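Local coordinates for protein Agap007691-pb (Anopheles gambiae, PDB 5C98) that is of unknown function but, as a serpin, may inhibit serine endopeptidases, at residues A[56-68]-A[297-309]. Residues are numbered along the deposited sequence; the frame is centred on the assembly and turned at random.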
loop_
_atom_site.group_PDB
_atom_site.type_symbol
_atom_site.label_atom_id
_atom_site.label_comp_id
_atom_site.label_asym_id
_atom_site.label_seq_id
_atom_site.Cartn_x
_atom_site.Cartn_y
_atom_site.Cartn_z
ATOM N N LEU A 56 -14.710 15.975 9.780
ATOM C CA LEU A 56 -15.812 16.507 8.988
ATOM C C LEU A 56 -17.001 15.576 8.958
ATOM O O LEU A 56 -18.014 15.886 8.336
ATOM C CB LEU A 56 -15.333 16.731 7.546
ATOM C CG LEU A 56 -14.056 17.572 7.460
ATOM C CD1 LEU A 56 -13.821 18.055 6.058
ATOM C CD2 LEU A 56 -14.104 18.758 8.406
ATOM N N ALA A 57 -16.900 14.437 9.619
ATOM C CA ALA A 57 -17.841 13.351 9.443
ATOM C C ALA A 57 -18.915 13.395 10.512
ATOM O O ALA A 57 -18.664 13.763 11.660
ATOM C CB ALA A 57 -17.096 12.012 9.526
ATOM N N GLY A 58 -20.124 12.978 10.131
ATOM C CA GLY A 58 -21.210 12.833 11.069
ATOM C C GLY A 58 -21.049 11.578 11.905
ATOM O O GLY A 58 -20.067 10.845 11.808
ATOM N N ALA A 59 -22.056 11.327 12.735
ATOM C CA ALA A 59 -21.943 10.281 13.743
ATOM C C ALA A 59 -21.711 8.910 13.130
ATOM O O ALA A 59 -20.924 8.115 13.665
ATOM C CB ALA A 59 -23.219 10.252 14.564
ATOM N N ALA A 60 -22.419 8.585 12.040
ATOM C CA ALA A 60 -22.308 7.249 11.452
ATOM C C ALA A 60 -20.895 6.970 10.962
ATOM O O ALA A 60 -20.347 5.881 11.202
ATOM C CB ALA A 60 -23.302 7.072 10.303
ATOM N N VAL A 61 -20.298 7.916 10.241
ATOM C CA VAL A 61 -18.956 7.695 9.709
ATOM C C VAL A 61 -17.903 7.813 10.802
ATOM O O VAL A 61 -16.898 7.093 10.783
ATOM C CB VAL A 61 -18.673 8.620 8.504
ATOM C CG1 VAL A 61 -17.177 8.650 8.127
ATOM C CG2 VAL A 61 -19.494 8.159 7.324
ATOM N N GLN A 62 -18.070 8.726 11.757
ATOM C CA GLN A 62 -17.117 8.750 12.858
ATOM C C GLN A 62 -17.071 7.407 13.580
ATOM O O GLN A 62 -15.988 6.933 13.931
ATOM C CB GLN A 62 -17.408 9.898 13.820
ATOM C CG GLN A 62 -17.000 11.224 13.244
ATOM C CD GLN A 62 -17.003 12.346 14.242
ATOM O OE1 GLN A 62 -17.731 12.320 15.232
ATOM N NE2 GLN A 62 -16.187 13.386 13.964
ATOM N N GLU A 63 -18.230 6.766 13.791
ATOM C CA GLU A 63 -18.248 5.449 14.411
ATOM C C GLU A 63 -17.498 4.444 13.553
ATOM O O GLU A 63 -16.662 3.688 14.054
ATOM C CB GLU A 63 -19.691 5.006 14.632
ATOM C CG GLU A 63 -19.825 3.678 15.353
ATOM C CD GLU A 63 -21.279 3.291 15.545
ATOM O OE1 GLU A 63 -21.858 2.700 14.611
ATOM O OE2 GLU A 63 -21.833 3.606 16.610
ATOM N N ASP A 64 -17.780 4.426 12.250
ATOM C CA ASP A 64 -17.072 3.538 11.338
ATOM C C ASP A 64 -15.563 3.706 11.465
ATOM O O ASP A 64 -14.816 2.724 11.450
ATOM C CB ASP A 64 -17.477 3.823 9.893
ATOM C CG ASP A 64 -18.658 3.004 9.413
ATOM O OD1 ASP A 64 -19.323 2.316 10.213
ATOM O OD2 ASP A 64 -18.932 3.081 8.191
ATOM N N PHE A 65 -15.084 4.944 11.510
ATOM C CA PHE A 65 -13.643 5.151 11.517
ATOM C C PHE A 65 -13.043 4.786 12.866
ATOM O O PHE A 65 -11.889 4.354 12.933
ATOM C CB PHE A 65 -13.331 6.614 11.208
ATOM C CG PHE A 65 -13.486 6.999 9.759
ATOM C CD1 PHE A 65 -14.124 6.183 8.844
ATOM C CD2 PHE A 65 -12.967 8.203 9.314
ATOM C CE1 PHE A 65 -14.265 6.577 7.530
ATOM C CE2 PHE A 65 -13.090 8.599 7.980
ATOM C CZ PHE A 65 -13.751 7.788 7.096
ATOM N N GLN A 66 -13.799 4.963 13.944
ATOM C CA GLN A 66 -13.354 4.500 15.251
ATOM C C GLN A 66 -13.179 2.991 15.245
ATOM O O GLN A 66 -12.178 2.469 15.738
ATOM C CB GLN A 66 -14.367 4.945 16.306
ATOM C CG GLN A 66 -14.279 6.436 16.604
ATOM C CD GLN A 66 -15.544 7.001 17.216
ATOM O OE1 GLN A 66 -16.420 6.266 17.703
ATOM N NE2 GLN A 66 -15.646 8.327 17.205
ATOM N N VAL A 67 -14.123 2.278 14.644
ATOM C CA VAL A 67 -14.048 0.818 14.603
ATOM C C VAL A 67 -12.923 0.370 13.682
ATOM O O VAL A 67 -12.075 -0.454 14.052
ATOM C CB VAL A 67 -15.399 0.250 14.145
ATOM C CG1 VAL A 67 -15.315 -1.269 14.004
ATOM C CG2 VAL A 67 -16.478 0.614 15.139
ATOM N N ALA A 68 -12.908 0.897 12.465
ATOM C CA ALA A 68 -11.983 0.408 11.447
ATOM C C ALA A 68 -10.534 0.704 11.806
ATOM O O ALA A 68 -9.650 -0.138 11.604
ATOM C CB ALA A 68 -12.311 1.055 10.096
ATOM N N GLY A 297 -16.831 -4.137 5.708
ATOM C CA GLY A 297 -17.920 -3.596 6.509
ATOM C C GLY A 297 -17.825 -2.120 6.800
ATOM O O GLY A 297 -18.593 -1.614 7.628
ATOM N N TYR A 298 -16.919 -1.410 6.150
ATOM C CA TYR A 298 -16.687 -0.003 6.420
ATOM C C TYR A 298 -17.050 0.840 5.210
ATOM O O TYR A 298 -16.382 1.823 4.884
ATOM C CB TYR A 298 -15.236 0.227 6.808
ATOM C CG TYR A 298 -14.745 -0.669 7.895
ATOM C CD1 TYR A 298 -15.427 -0.770 9.101
ATOM C CD2 TYR A 298 -13.591 -1.407 7.728
ATOM C CE1 TYR A 298 -14.966 -1.591 10.107
ATOM C CE2 TYR A 298 -13.120 -2.231 8.728
ATOM C CZ TYR A 298 -13.808 -2.311 9.915
ATOM O OH TYR A 298 -13.350 -3.140 10.918
ATOM N N GLY A 299 -18.138 0.484 4.553
ATOM C CA GLY A 299 -18.545 1.217 3.378
ATOM C C GLY A 299 -19.292 2.493 3.669
ATOM O O GLY A 299 -19.575 3.227 2.728
ATOM N N GLY A 300 -19.595 2.773 4.944
ATOM C CA GLY A 300 -20.486 3.876 5.283
ATOM C C GLY A 300 -20.089 5.216 4.686
ATOM O O GLY A 300 -20.949 5.964 4.215
ATOM N N VAL A 301 -18.799 5.563 4.730
ATOM C CA VAL A 301 -18.362 6.857 4.210
ATOM C C VAL A 301 -18.630 6.987 2.718
ATOM O O VAL A 301 -18.711 8.109 2.205
ATOM C CB VAL A 301 -16.878 7.099 4.510
ATOM C CG1 VAL A 301 -15.991 6.174 3.681
ATOM C CG2 VAL A 301 -16.511 8.571 4.277
ATOM N N PHE A 302 -18.773 5.870 2.013
ATOM C CA PHE A 302 -19.051 5.886 0.587
ATOM C C PHE A 302 -20.534 5.770 0.287
ATOM O O PHE A 302 -20.929 5.984 -0.860
ATOM C CB PHE A 302 -18.278 4.748 -0.110
ATOM C CG PHE A 302 -16.807 4.726 0.207
ATOM C CD1 PHE A 302 -15.949 5.625 -0.385
ATOM C CD2 PHE A 302 -16.278 3.807 1.096
ATOM C CE1 PHE A 302 -14.587 5.615 -0.088
ATOM C CE2 PHE A 302 -14.923 3.801 1.393
ATOM C CZ PHE A 302 -14.092 4.699 0.813
ATOM N N GLU A 303 -21.359 5.436 1.290
ATOM C CA GLU A 303 -22.760 5.071 1.091
ATOM C C GLU A 303 -23.736 5.959 1.851
ATOM O O GLU A 303 -24.939 5.899 1.579
ATOM C CB GLU A 303 -22.999 3.624 1.546
ATOM C CG GLU A 303 -22.214 2.586 0.771
ATOM C CD GLU A 303 -22.293 1.209 1.409
ATOM O OE1 GLU A 303 -23.109 1.032 2.339
ATOM O OE2 GLU A 303 -21.533 0.309 0.989
ATOM N N ILE A 304 -23.262 6.747 2.805
ATOM C CA ILE A 304 -24.082 7.683 3.558
ATOM C C ILE A 304 -23.505 9.067 3.313
ATOM O O ILE A 304 -22.281 9.251 3.344
ATOM C CB ILE A 304 -24.045 7.348 5.065
ATOM C CG1 ILE A 304 -24.630 5.952 5.298
ATOM C CG2 ILE A 304 -24.809 8.394 5.879
ATOM C CD1 ILE A 304 -24.344 5.377 6.672
ATOM N N ASP A 305 -24.382 10.043 3.090
ATOM C CA ASP A 305 -23.937 11.421 2.875
ATOM C C ASP A 305 -23.665 12.043 4.233
ATOM O O ASP A 305 -24.563 12.554 4.900
ATOM C CB ASP A 305 -24.971 12.203 2.078
ATOM C CG ASP A 305 -25.129 11.659 0.671
ATOM O OD1 ASP A 305 -24.135 11.679 -0.078
ATOM O OD2 ASP A 305 -26.236 11.198 0.319
ATOM N N ASP A 306 -22.393 11.993 4.652
ATOM C CA ASP A 306 -22.045 12.295 6.024
ATOM C C ASP A 306 -20.868 13.245 6.200
ATOM O O ASP A 306 -20.587 13.619 7.340
ATOM C CB ASP A 306 -21.767 10.989 6.798
ATOM C CG ASP A 306 -22.230 11.040 8.259
ATOM O OD1 ASP A 306 -23.265 11.680 8.573
ATOM O OD2 ASP A 306 -21.548 10.419 9.110
ATOM N N LEU A 307 -20.212 13.699 5.136
ATOM C CA LEU A 307 -19.040 14.573 5.261
ATOM C C LEU A 307 -19.385 16.025 4.981
ATOM O O LEU A 307 -19.984 16.350 3.945
ATOM C CB LEU A 307 -17.935 14.157 4.296
ATOM C CG LEU A 307 -17.519 12.692 4.386
ATOM C CD1 LEU A 307 -16.388 12.344 3.422
ATOM C CD2 LEU A 307 -17.127 12.342 5.811
ATOM N N HIS A 308 -18.972 16.897 5.888
ATOM C CA HIS A 308 -19.203 18.333 5.748
ATOM C C HIS A 308 -18.007 18.950 5.044
ATOM O O HIS A 308 -17.005 19.292 5.660
ATOM C CB HIS A 308 -19.428 18.980 7.103
ATOM C CG HIS A 308 -19.756 20.432 7.022
ATOM N ND1 HIS A 308 -19.508 21.304 8.055
ATOM C CD2 HIS A 308 -20.312 21.168 6.031
ATOM C CE1 HIS A 308 -19.888 22.517 7.704
ATOM N NE2 HIS A 308 -20.380 22.462 6.480
ATOM N N VAL A 309 -18.115 19.072 3.722
ATOM C CA VAL A 309 -17.052 19.605 2.887
ATOM C C VAL A 309 -17.414 20.966 2.316
ATOM O O VAL A 309 -16.559 21.851 2.232
ATOM C CB VAL A 309 -16.757 18.619 1.751
ATOM C CG1 VAL A 309 -15.783 19.212 0.727
ATOM C CG2 VAL A 309 -16.254 17.320 2.336
HETATM O O HOH W 1 -24.494 10.298 10.762
HETATM O O HOH W 2 -17.003 4.131 6.405
HETATM O O HOH W 3 -20.180 1.046 7.309
HETATM O O HOH W 4 -10.433 -2.898 11.268
#
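Asp306 reaches across to the first turn of helix 59-69, where Val61 N donates to its OD2 at 3.0 Å, nearly along the C-O axis of the carboxylate. OD1 accepts a hydrogen bond from water 1, which in turn accepts from Ala60 N, so one oxygen meets a first-turn amide directly and the other through water, and the helix dipole probably favours the negative charge there. Just before the helix the backbones form a single beta bridge: His308 N to Leu56 O (2.8 Å) is fairly straight, Gly58 N to Asp306 O (2.9 Å) more bent.

Farther along the helix, Asp64 works mostly through water. Its OD2 accepts from water 2, held by Tyr298 O and Val301 N, and, at a doubtfully short distance, from water 3, held by Gly297 O and Gly300 N; the direct bond from Gly300 N is weak.

Most of the remaining side-chain contacts are apolar. Ala68 CB sits over the centre of the Tyr298 ring, 3.4 Å from the centroid and 3° off its normal, a CH-pi contact. With CG1 anti to its backbone N (chi1 167°), Val61 lays that methyl on Val301 CG2 (3.9 Å), and Phe65 CZ meets the same CG2 crosswise.

Leu56 continues onto Phe113, Leu116 and Phe117 of helix 111-119, while Leu307 touches Leu169 of strand 169-177, so the contact joins helix 59-69, through the segment 297-309 that follows helix 289-295 and includes the short helix 300-303, to that neighbouring helix and strand of the serpin fold.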